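Local coordinates for papillomavirus transcription factor E2 (Human papillomavirus type 18, PDB 1QQH), which acts as a viral transcription factor, probably regulating viral transcription and replication, with this fragment forming part of its N-terminal activation domain, at residues H5-L10 and T32-W37; V54-N59 and G118-H123; V72-D77 and L93-E98. The protein carries 1 engineered substitution. All coordinates share one frame; numbering follows the deposited sequence.

Contact 1: H5-L10 and T32-W37; sequences HKAIEL and TCEELW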
loop_
_atom_site.group_PDB
_atom_site.type_symbol
_atom_site.label_atom_id
_atom_site.label_comp_id
_atom_site.label_asym_id
_atom_site.label_seq_id
_atom_site.Cartn_x
_atom_site.Cartn_y
_atom_site.Cartn_z
ATOM N N HIS A 5 7.877 -4.251 16.348
ATOM C CA HIS A 5 8.202 -5.476 15.630
ATOM C C HIS A 5 7.129 -5.768 14.581
ATOM O O HIS A 5 7.429 -6.219 13.472
ATOM C CB HIS A 5 8.303 -6.649 16.614
ATOM C CG HIS A 5 8.388 -7.990 15.951
ATOM N ND1 HIS A 5 9.327 -8.287 14.987
ATOM C CD2 HIS A 5 7.650 -9.113 16.117
ATOM C CE1 HIS A 5 9.164 -9.536 14.587
ATOM N NE2 HIS A 5 8.154 -10.060 15.257
ATOM N N LYS A 6 5.876 -5.508 14.944
ATOM C CA LYS A 6 4.760 -5.735 14.040
ATOM C C LYS A 6 4.978 -5.014 12.716
ATOM O O LYS A 6 4.918 -5.629 11.653
ATOM C CB LYS A 6 3.454 -5.272 14.690
ATOM C CG LYS A 6 2.916 -6.237 15.741
ATOM C CD LYS A 6 2.446 -7.540 15.100
ATOM C CE LYS A 6 2.150 -8.614 16.136
ATOM N NZ LYS A 6 3.386 -9.058 16.846
ATOM N N ALA A 7 5.241 -3.713 12.783
ATOM C CA ALA A 7 5.472 -2.920 11.577
ATOM C C ALA A 7 6.524 -3.565 10.677
ATOM O O ALA A 7 6.437 -3.488 9.451
ATOM C CB ALA A 7 5.907 -1.508 11.956
ATOM N N ILE A 8 7.509 -4.208 11.298
ATOM C CA ILE A 8 8.595 -4.860 10.571
ATOM C C ILE A 8 8.119 -6.100 9.815
ATOM O O ILE A 8 8.491 -6.321 8.659
ATOM C CB ILE A 8 9.728 -5.284 11.533
ATOM C CG1 ILE A 8 10.041 -4.148 12.513
ATOM C CG2 ILE A 8 10.974 -5.649 10.739
ATOM C CD1 ILE A 8 10.527 -2.864 11.858
ATOM N N GLU A 9 7.303 -6.910 10.478
ATOM C CA GLU A 9 6.772 -8.126 9.874
ATOM C C GLU A 9 5.911 -7.750 8.672
ATOM O O GLU A 9 6.042 -8.318 7.586
ATOM C CB GLU A 9 5.939 -8.889 10.908
ATOM C CG GLU A 9 5.473 -10.264 10.464
ATOM C CD GLU A 9 4.908 -11.085 11.614
ATOM O OE1 GLU A 9 4.543 -12.258 11.385
ATOM O OE2 GLU A 9 4.830 -10.559 12.749
ATOM N N LEU A 10 5.035 -6.774 8.879
ATOM C CA LEU A 10 4.149 -6.299 7.829
ATOM C C LEU A 10 4.952 -5.803 6.630
ATOM O O LEU A 10 4.637 -6.114 5.482
ATOM C CB LEU A 10 3.263 -5.175 8.371
ATOM C CG LEU A 10 2.334 -4.488 7.374
ATOM C CD1 LEU A 10 1.445 -5.517 6.715
ATOM C CD2 LEU A 10 1.505 -3.427 8.086
ATOM N N THR A 32 -3.476 -2.837 3.035
ATOM C CA THR A 32 -2.125 -3.067 3.525
ATOM C C THR A 32 -1.799 -2.512 4.901
ATOM O O THR A 32 -0.648 -2.588 5.327
ATOM C CB THR A 32 -1.087 -2.491 2.532
ATOM O OG1 THR A 32 -1.293 -1.080 2.388
ATOM C CG2 THR A 32 -1.230 -3.144 1.167
ATOM N N CYS A 33 -2.788 -1.975 5.611
ATOM C CA CYS A 33 -2.506 -1.394 6.922
ATOM C C CYS A 33 -2.301 -2.416 8.035
ATOM O O CYS A 33 -2.672 -3.581 7.907
ATOM C CB CYS A 33 -3.607 -0.403 7.318
ATOM S SG CYS A 33 -5.151 -1.158 7.863
ATOM N N GLU A 34 -1.700 -1.957 9.130
ATOM C CA GLU A 34 -1.411 -2.797 10.288
ATOM C C GLU A 34 -2.659 -3.354 10.954
ATOM O O GLU A 34 -2.700 -4.532 11.311
ATOM C CB GLU A 34 -0.603 -2.012 11.327
ATOM C CG GLU A 34 0.888 -1.918 11.036
ATOM C CD GLU A 34 1.621 -0.949 11.969
ATOM O OE1 GLU A 34 2.874 -0.907 11.921
ATOM O OE2 GLU A 34 0.949 -0.227 12.744
ATOM N N GLU A 35 -3.670 -2.508 11.128
ATOM C CA GLU A 35 -4.905 -2.941 11.773
ATOM C C GLU A 35 -5.471 -4.202 11.135
ATOM O O GLU A 35 -5.811 -5.162 11.828
ATOM C CB GLU A 35 -5.962 -1.835 11.724
ATOM C CG GLU A 35 -5.792 -0.736 12.757
ATOM C CD GLU A 35 -5.811 -1.259 14.187
ATOM O OE1 GLU A 35 -6.550 -2.234 14.478
ATOM O OE2 GLU A 35 -5.092 -0.677 15.027
ATOM N N LEU A 36 -5.570 -4.191 9.811
ATOM C CA LEU A 36 -6.095 -5.333 9.074
ATOM C C LEU A 36 -5.119 -6.504 9.110
ATOM O O LEU A 36 -5.521 -7.656 9.221
ATOM C CB LEU A 36 -6.376 -4.932 7.624
ATOM C CG LEU A 36 -7.000 -6.024 6.756
ATOM C CD1 LEU A 36 -8.303 -6.489 7.393
ATOM C CD2 LEU A 36 -7.251 -5.485 5.352
ATOM N N TRP A 37 -3.832 -6.190 9.019
ATOM C CA TRP A 37 -2.781 -7.192 9.052
ATOM C C TRP A 37 -2.912 -8.026 10.319
ATOM O O TRP A 37 -2.752 -9.243 10.287
ATOM C CB TRP A 37 -1.419 -6.501 9.001
ATOM C CG TRP A 37 -0.237 -7.413 9.185
ATOM C CD1 TRP A 37 0.622 -7.441 10.253
ATOM C CD2 TRP A 37 0.210 -8.434 8.287
ATOM N NE1 TRP A 37 1.574 -8.416 10.073
ATOM C CE2 TRP A 37 1.344 -9.042 8.875
ATOM C CE3 TRP A 37 -0.238 -8.898 7.042
ATOM C CZ2 TRP A 37 2.036 -10.092 8.259
ATOM C CZ3 TRP A 37 0.447 -9.941 6.431
ATOM C CH2 TRP A 37 1.576 -10.526 7.044
#
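Leu10 lays its CD1 methyl on one face of the Trp37 indole, 3.8 Å from the centroid of the five-membered ring and 27° off the ring normal, a CH-pi contact displaced toward the rim. At the edge of the same ring, near its plane, Glu9 CG approaches Trp37 CZ2 at 4.1 Å. The aliphatic part of Glu9 makes this touch, and its carboxylate stands steeply to the indole, the two planes 77° apart. Leucine suits its place because it forks: with CG anti to the backbone N (chi1 176°), one methyl takes the indole while the other turns to the start of helix 34-37. There Leu10 CD2 meets Glu34 CG at 3.4 Å and Thr32 O at 3.6 Å. The extended chain of Glu34 carries its carboxylate on to helix 3-19, where OE1 comes within 3.1 Å of Ala7 CB; the small alanine admits the group close to the helix. Glu34 OE2 also receives a weak hydrogen bond from Gln15 of the second subunit. Cys33 is the N-cap of the short helix, its SG accepting a weak bond from Leu36 N.

The two segments share no hydrogen bonds, so apolar packing and the CH-pi contact carry the fit. Around it, Trp37 also touches Ala13, one turn further along helix 3-19, and meets the ring of Phe45, where strand 45-56 begins. Ala7 and Leu10 pack on Ile8 and Gln11 of the second subunit, and Glu34 on its Gln11, so the neighbouring chain borders both helices.

Contact 2: V54-N59 and G118-H123; sequences VYFDGN and GTWEVH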
loop_
_atom_site.group_PDB
_atom_site.type_symbol
_atom_site.label_atom_id
_atom_site.label_comp_id
_atom_site.label_asym_id
_atom_site.label_seq_id
_atom_site.Cartn_x
_atom_site.Cartn_y
_atom_site.Cartn_z
ATOM N N VAL A 54 -24.310 -15.175 12.285
ATOM C CA VAL A 54 -24.480 -16.383 13.068
ATOM C C VAL A 54 -25.505 -16.123 14.158
ATOM O O VAL A 54 -25.403 -15.146 14.898
ATOM C CB VAL A 54 -23.166 -16.820 13.732
ATOM C CG1 VAL A 54 -23.412 -18.032 14.617
ATOM C CG2 VAL A 54 -22.134 -17.152 12.666
ATOM N N TYR A 55 -26.501 -16.994 14.235
ATOM C CA TYR A 55 -27.545 -16.880 15.245
ATOM C C TYR A 55 -27.347 -18.007 16.252
ATOM O O TYR A 55 -27.421 -19.182 15.896
ATOM C CB TYR A 55 -28.929 -17.001 14.603
ATOM C CG TYR A 55 -29.202 -15.971 13.535
ATOM C CD1 TYR A 55 -28.695 -16.121 12.246
ATOM C CD2 TYR A 55 -29.962 -14.841 13.812
ATOM C CE1 TYR A 55 -28.945 -15.169 11.256
ATOM C CE2 TYR A 55 -30.218 -13.882 12.833
ATOM C CZ TYR A 55 -29.708 -14.052 11.559
ATOM O OH TYR A 55 -29.968 -13.108 10.591
ATOM N N PHE A 56 -27.085 -17.643 17.503
ATOM C CA PHE A 56 -26.872 -18.633 18.548
ATOM C C PHE A 56 -28.183 -18.981 19.220
ATOM O O PHE A 56 -28.999 -18.105 19.503
ATOM C CB PHE A 56 -25.863 -18.113 19.565
ATOM C CG PHE A 56 -24.538 -17.777 18.958
ATOM C CD1 PHE A 56 -24.200 -16.459 18.678
ATOM C CD2 PHE A 56 -23.643 -18.789 18.616
ATOM C CE1 PHE A 56 -22.996 -16.149 18.064
ATOM C CE2 PHE A 56 -22.438 -18.494 18.002
ATOM C CZ PHE A 56 -22.112 -17.167 17.724
ATOM N N ASP A 57 -28.372 -20.272 19.470
ATOM C CA ASP A 57 -29.601 -20.769 20.075
ATOM C C ASP A 57 -30.671 -20.506 19.024
ATOM O O ASP A 57 -30.345 -20.164 17.886
ATOM C CB ASP A 57 -29.918 -20.009 21.365
ATOM C CG ASP A 57 -28.726 -19.930 22.305
ATOM O OD1 ASP A 57 -28.160 -20.990 22.655
ATOM O OD2 ASP A 57 -28.352 -18.802 22.697
ATOM N N GLY A 58 -31.938 -20.666 19.385
ATOM C CA GLY A 58 -32.993 -20.426 18.417
ATOM C C GLY A 58 -33.506 -19.001 18.501
ATOM O O GLY A 58 -34.707 -18.776 18.673
ATOM N N ASN A 59 -32.603 -18.033 18.364
ATOM C CA ASN A 59 -32.992 -16.633 18.464
ATOM C C ASN A 59 -32.327 -15.725 17.436
ATOM O O ASN A 59 -31.103 -15.704 17.315
ATOM C CB ASN A 59 -32.685 -16.127 19.878
ATOM C CG ASN A 59 -32.990 -14.655 20.053
ATOM O OD1 ASN A 59 -34.097 -14.196 19.764
ATOM N ND2 ASN A 59 -32.010 -13.906 20.538
ATOM N N GLY A 118 -25.745 -24.289 22.929
ATOM C CA GLY A 118 -24.692 -24.992 22.217
ATOM C C GLY A 118 -25.081 -25.222 20.767
ATOM O O GLY A 118 -24.466 -26.013 20.054
ATOM N N THR A 119 -26.123 -24.519 20.342
ATOM C CA THR A 119 -26.635 -24.607 18.981
ATOM C C THR A 119 -26.477 -23.247 18.316
ATOM O O THR A 119 -26.502 -22.218 18.988
ATOM C CB THR A 119 -28.137 -25.003 18.987
ATOM O OG1 THR A 119 -28.251 -26.424 18.876
ATOM C CG2 THR A 119 -28.896 -24.349 17.840
ATOM N N TRP A 120 -26.299 -23.245 17.001
ATOM C CA TRP A 120 -26.171 -21.996 16.268
ATOM C C TRP A 120 -26.518 -22.217 14.808
ATOM O O TRP A 120 -26.439 -23.337 14.302
ATOM C CB TRP A 120 -24.756 -21.423 16.412
ATOM C CG TRP A 120 -23.693 -22.188 15.697
ATOM C CD1 TRP A 120 -23.307 -22.033 14.395
ATOM C CD2 TRP A 120 -22.872 -23.225 16.239
ATOM N NE1 TRP A 120 -22.295 -22.904 14.098
ATOM C CE2 TRP A 120 -22.008 -23.651 15.209
ATOM C CE3 TRP A 120 -22.785 -23.840 17.496
ATOM C CZ2 TRP A 120 -21.066 -24.661 15.394
ATOM C CZ3 TRP A 120 -21.854 -24.845 17.681
ATOM C CH2 TRP A 120 -21.002 -25.247 16.633
ATOM N N GLU A 121 -26.912 -21.139 14.143
ATOM C CA GLU A 121 -27.295 -21.188 12.742
ATOM C C GLU A 121 -26.438 -20.192 11.966
ATOM O O GLU A 121 -26.278 -19.050 12.388
ATOM C CB GLU A 121 -28.771 -20.815 12.625
ATOM C CG GLU A 121 -29.524 -21.495 11.502
ATOM C CD GLU A 121 -31.006 -21.155 11.525
ATOM O OE1 GLU A 121 -31.360 -19.982 11.252
ATOM O OE2 GLU A 121 -31.815 -22.059 11.827
ATOM N N VAL A 122 -25.891 -20.622 10.836
ATOM C CA VAL A 122 -25.044 -19.752 10.025
ATOM C C VAL A 122 -25.731 -19.274 8.749
ATOM O O VAL A 122 -26.272 -20.074 7.982
ATOM C CB VAL A 122 -23.731 -20.465 9.619
ATOM C CG1 VAL A 122 -22.821 -19.495 8.907
ATOM C CG2 VAL A 122 -23.043 -21.042 10.845
ATOM N N HIS A 123 -25.704 -17.965 8.528
ATOM C CA HIS A 123 -26.298 -17.377 7.340
ATOM C C HIS A 123 -25.240 -16.615 6.554
ATOM O O HIS A 123 -24.491 -15.815 7.111
ATOM C CB HIS A 123 -27.431 -16.416 7.710
ATOM C CG HIS A 123 -28.630 -17.084 8.308
ATOM N ND1 HIS A 123 -29.847 -16.450 8.430
ATOM C CD2 HIS A 123 -28.797 -18.324 8.825
ATOM C CE1 HIS A 123 -30.714 -17.271 8.995
ATOM N NE2 HIS A 123 -30.103 -18.414 9.244
HETATM O O HOH W 1 -30.225 -13.250 7.647
#
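Tyr55 and Glu121 form the tight centre of this contact, an antiparallel hydrogen-bonded pair. Tyr55 N gives a nearly straight bond to Glu121 O at 2.8 Å, and Glu121 N returns one to Tyr55 O at 2.7 Å. On the face of the sheet carrying Val54, Phe56, Trp120 and Val122, packing is apolar and close: Phe56 CD2 lies 3.6 Å from Trp120 CB, and Val54 CG1 touches Trp120 CD1 at 4.0 Å. Phe107 and Cys111 of helix 107-111 cover this face, which suits its valines and aromatic rings.

The other face is more polar and partly exposed. Tyr55 turns the edge of its ring toward the face of His123, Tyr55 CE1 lying 3.2 Å from His123 ND1, with the ring planes inclined at 51°. His123 is steadied from within its own strand, NE2 donating to Glu121 OE1 at 2.8 Å, and a water joins Tyr55 OH to His123 ND1, weakly at the histidine. Toward the exposed Thr119 and Gly118 the side chains meet little, although Asp57 N still bonds to Thr119 O at 2.7 Å, from above the carbonyl plane; Asp57 OD1 accepts instead from Thr117 N.

Side chains alternating along each strand between an apolar and a more polar face mark an amphipathic strand pair in a sheet covered on one side. Here strand 45-56 runs between strands 63-75 and 120-124, its antiparallel pairing joining residues over sixty positions apart.

Contact 3: V72-D77 and L93-E98; sequences VYYMTD and LYYVKE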
loop_
_atom_site.group_PDB
_atom_site.type_symbol
_atom_site.label_atom_id
_atom_site.label_comp_id
_atom_site.label_asym_id
_atom_site.label_seq_id
_atom_site.Cartn_x
_atom_site.Cartn_y
_atom_site.Cartn_z
ATOM N N VAL A 72 -8.131 -14.518 0.211
ATOM C CA VAL A 72 -7.164 -14.608 1.292
ATOM C C VAL A 72 -5.797 -14.882 0.689
ATOM O O VAL A 72 -5.638 -15.802 -0.123
ATOM C CB VAL A 72 -7.520 -15.745 2.263
ATOM C CG1 VAL A 72 -6.403 -15.917 3.293
ATOM C CG2 VAL A 72 -8.846 -15.441 2.950
ATOM N N TYR A 73 -4.819 -14.071 1.077
ATOM C CA TYR A 73 -3.457 -14.212 0.580
ATOM C C TYR A 73 -2.553 -14.691 1.698
ATOM O O TYR A 73 -2.292 -13.969 2.662
ATOM C CB TYR A 73 -2.935 -12.876 0.033
ATOM C CG TYR A 73 -3.780 -12.288 -1.076
ATOM C CD1 TYR A 73 -5.086 -11.879 -0.835
ATOM C CD2 TYR A 73 -3.284 -12.166 -2.373
ATOM C CE1 TYR A 73 -5.885 -11.362 -1.857
ATOM C CE2 TYR A 73 -4.070 -11.656 -3.403
ATOM C CZ TYR A 73 -5.370 -11.255 -3.140
ATOM O OH TYR A 73 -6.166 -10.760 -4.145
ATOM N N TYR A 74 -2.084 -15.927 1.570
ATOM C CA TYR A 74 -1.201 -16.501 2.567
ATOM C C TYR A 74 0.121 -16.823 1.898
ATOM O O TYR A 74 0.206 -16.896 0.672
ATOM C CB TYR A 74 -1.827 -17.768 3.154
ATOM C CG TYR A 74 -2.009 -18.893 2.163
ATOM C CD1 TYR A 74 -1.023 -19.867 2.003
ATOM C CD2 TYR A 74 -3.178 -19.002 1.401
ATOM C CE1 TYR A 74 -1.192 -20.928 1.118
ATOM C CE2 TYR A 74 -3.360 -20.064 0.505
ATOM C CZ TYR A 74 -2.363 -21.027 0.372
ATOM O OH TYR A 74 -2.532 -22.099 -0.479
ATOM N N MET A 75 1.155 -17.005 2.706
ATOM C CA MET A 75 2.469 -17.321 2.176
ATOM C C MET A 75 2.844 -18.769 2.515
ATOM O O MET A 75 2.724 -19.200 3.662
ATOM C CB MET A 75 3.501 -16.349 2.752
ATOM C CG MET A 75 4.905 -16.530 2.197
ATOM S SD MET A 75 6.109 -15.405 2.965
ATOM C CE MET A 75 6.423 -14.253 1.605
ATOM N N THR A 76 3.276 -19.521 1.506
ATOM C CA THR A 76 3.670 -20.908 1.719
ATOM C C THR A 76 4.966 -20.941 2.521
ATOM O O THR A 76 5.614 -19.910 2.724
ATOM C CB THR A 76 3.909 -21.647 0.383
ATOM O OG1 THR A 76 5.081 -21.129 -0.254
ATOM C CG2 THR A 76 2.721 -21.465 -0.543
ATOM N N ASP A 77 5.341 -22.126 2.984
ATOM C CA ASP A 77 6.570 -22.283 3.750
ATOM C C ASP A 77 7.704 -21.741 2.881
ATOM O O ASP A 77 8.569 -21.000 3.348
ATOM C CB ASP A 77 6.794 -23.761 4.058
ATOM C CG ASP A 77 5.507 -24.472 4.455
ATOM O OD1 ASP A 77 4.917 -24.110 5.499
ATOM O OD2 ASP A 77 5.083 -25.388 3.715
ATOM N N LEU A 93 -15.115 -20.284 9.828
ATOM C CA LEU A 93 -14.541 -19.732 8.599
ATOM C C LEU A 93 -13.143 -20.281 8.401
ATOM O O LEU A 93 -12.342 -20.326 9.335
ATOM C CB LEU A 93 -14.470 -18.210 8.664
ATOM C CG LEU A 93 -15.754 -17.456 9.009
ATOM C CD1 LEU A 93 -15.476 -15.957 8.924
ATOM C CD2 LEU A 93 -16.879 -17.852 8.057
ATOM N N TYR A 94 -12.843 -20.704 7.183
ATOM C CA TYR A 94 -11.527 -21.240 6.909
ATOM C C TYR A 94 -11.105 -20.956 5.474
ATOM O O TYR A 94 -11.897 -20.499 4.651
ATOM C CB TYR A 94 -11.526 -22.760 7.168
ATOM C CG TYR A 94 -12.358 -23.590 6.195
ATOM C CD1 TYR A 94 -11.786 -24.140 5.045
ATOM C CD2 TYR A 94 -13.710 -23.830 6.429
ATOM C CE1 TYR A 94 -12.537 -24.915 4.151
ATOM C CE2 TYR A 94 -14.473 -24.601 5.548
ATOM C CZ TYR A 94 -13.878 -25.141 4.408
ATOM O OH TYR A 94 -14.627 -25.894 3.531
ATOM N N TYR A 95 -9.837 -21.201 5.195
ATOM C CA TYR A 95 -9.321 -21.059 3.855
ATOM C C TYR A 95 -8.434 -22.284 3.694
ATOM O O TYR A 95 -7.896 -22.797 4.679
ATOM C CB TYR A 95 -8.533 -19.753 3.684
ATOM C CG TYR A 95 -7.299 -19.589 4.548
ATOM C CD1 TYR A 95 -6.021 -19.789 4.021
ATOM C CD2 TYR A 95 -7.404 -19.168 5.874
ATOM C CE1 TYR A 95 -4.881 -19.568 4.791
ATOM C CE2 TYR A 95 -6.279 -18.946 6.651
ATOM C CZ TYR A 95 -5.021 -19.145 6.106
ATOM O OH TYR A 95 -3.904 -18.909 6.874
ATOM N N VAL A 96 -8.316 -22.784 2.471
ATOM C CA VAL A 96 -7.492 -23.959 2.241
ATOM C C VAL A 96 -6.063 -23.485 2.078
ATOM O O VAL A 96 -5.763 -22.699 1.183
ATOM C CB VAL A 96 -7.948 -24.720 0.976
ATOM C CG1 VAL A 96 -7.134 -25.993 0.808
ATOM C CG2 VAL A 96 -9.429 -25.047 1.084
ATOM N N LYS A 97 -5.195 -23.945 2.968
ATOM C CA LYS A 97 -3.798 -23.564 2.923
ATOM C C LYS A 97 -2.953 -24.777 2.551
ATOM O O LYS A 97 -2.728 -25.674 3.371
ATOM C CB LYS A 97 -3.358 -23.017 4.277
ATOM C CG LYS A 97 -1.926 -22.518 4.296
ATOM C CD LYS A 97 -1.542 -22.002 5.669
ATOM C CE LYS A 97 -0.120 -21.469 5.681
ATOM N NZ LYS A 97 0.250 -20.986 7.034
ATOM N N GLU A 98 -2.489 -24.797 1.307
ATOM C CA GLU A 98 -1.685 -25.905 0.820
ATOM C C GLU A 98 -2.477 -27.201 0.994
ATOM O O GLU A 98 -2.009 -28.161 1.604
ATOM C CB GLU A 98 -0.353 -25.964 1.582
ATOM C CG GLU A 98 0.510 -24.705 1.400
ATOM C CD GLU A 98 1.857 -24.788 2.108
ATOM O OE1 GLU A 98 2.679 -25.646 1.723
ATOM O OE2 GLU A 98 2.097 -23.996 3.047
HETATM O O HOH W 2 -5.445 -23.225 -1.428
#
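Tyr95 is the first residue of 93-98 to meet the other segment: Val72 CG1 sits over its ring face, 4.0 Å from the centroid and 14° off the normal. Its CE1 also touches Tyr74 CD2 at 3.8 Å, the two rings meeting obliquely. Val96 contributes its backbone, since a water donates to Val96 O and also bonds to Tyr74 OH. Lys97 then uses its aliphatic chain: fully extended, with CG anti to the backbone N (chi1 -177°), it lays CG over the Tyr74 face, 4.0 Å from the centroid. Long and amphipathic, lysine can cover a ring while its amine reaches onward. At Glu98, N donates to Tyr74 OH at 3.2 Å, so the buried tyrosine accepts a backbone bond just where the strand ends. The Glu98 carboxylate comes close to Asp77, a like-charged pair that might raise the affinity of either acid for a proton, although Asp77 is poorly ordered.

The axes of segments 72-75 and 93-97 come within 8.9 Å at 48°, and the two are not directly paired; each parent strand pairs with strand 81-89. Cys44, just before strand 45-56, touches both Tyr74 and Tyr95, while Thr102 of strand 100-103 borders Tyr95 and Lys97.

In the fold
Contacts 1 and 2 lie on opposite sides of the chain's centre, 33 Å between centres and about 18 Å between nearest atoms. Contact 3 is the most central of the three. Its centre is 18 Å from that of contact 1 and 27 Å from that of contact 2, and its nearest atoms are about 6 Å from either. Along the chain, contact 3 is nested within the loop closed by contact 2, and both belong to one antiparallel sheet, in which strands 45-56 and 63-75 are neighbours. Phe45, at the start of strand 45-56, links contacts 1 and 3 by touching Tyr73 of segment 72-77 as well as Trp37. The second subunit touches contact 1 but neither of the others.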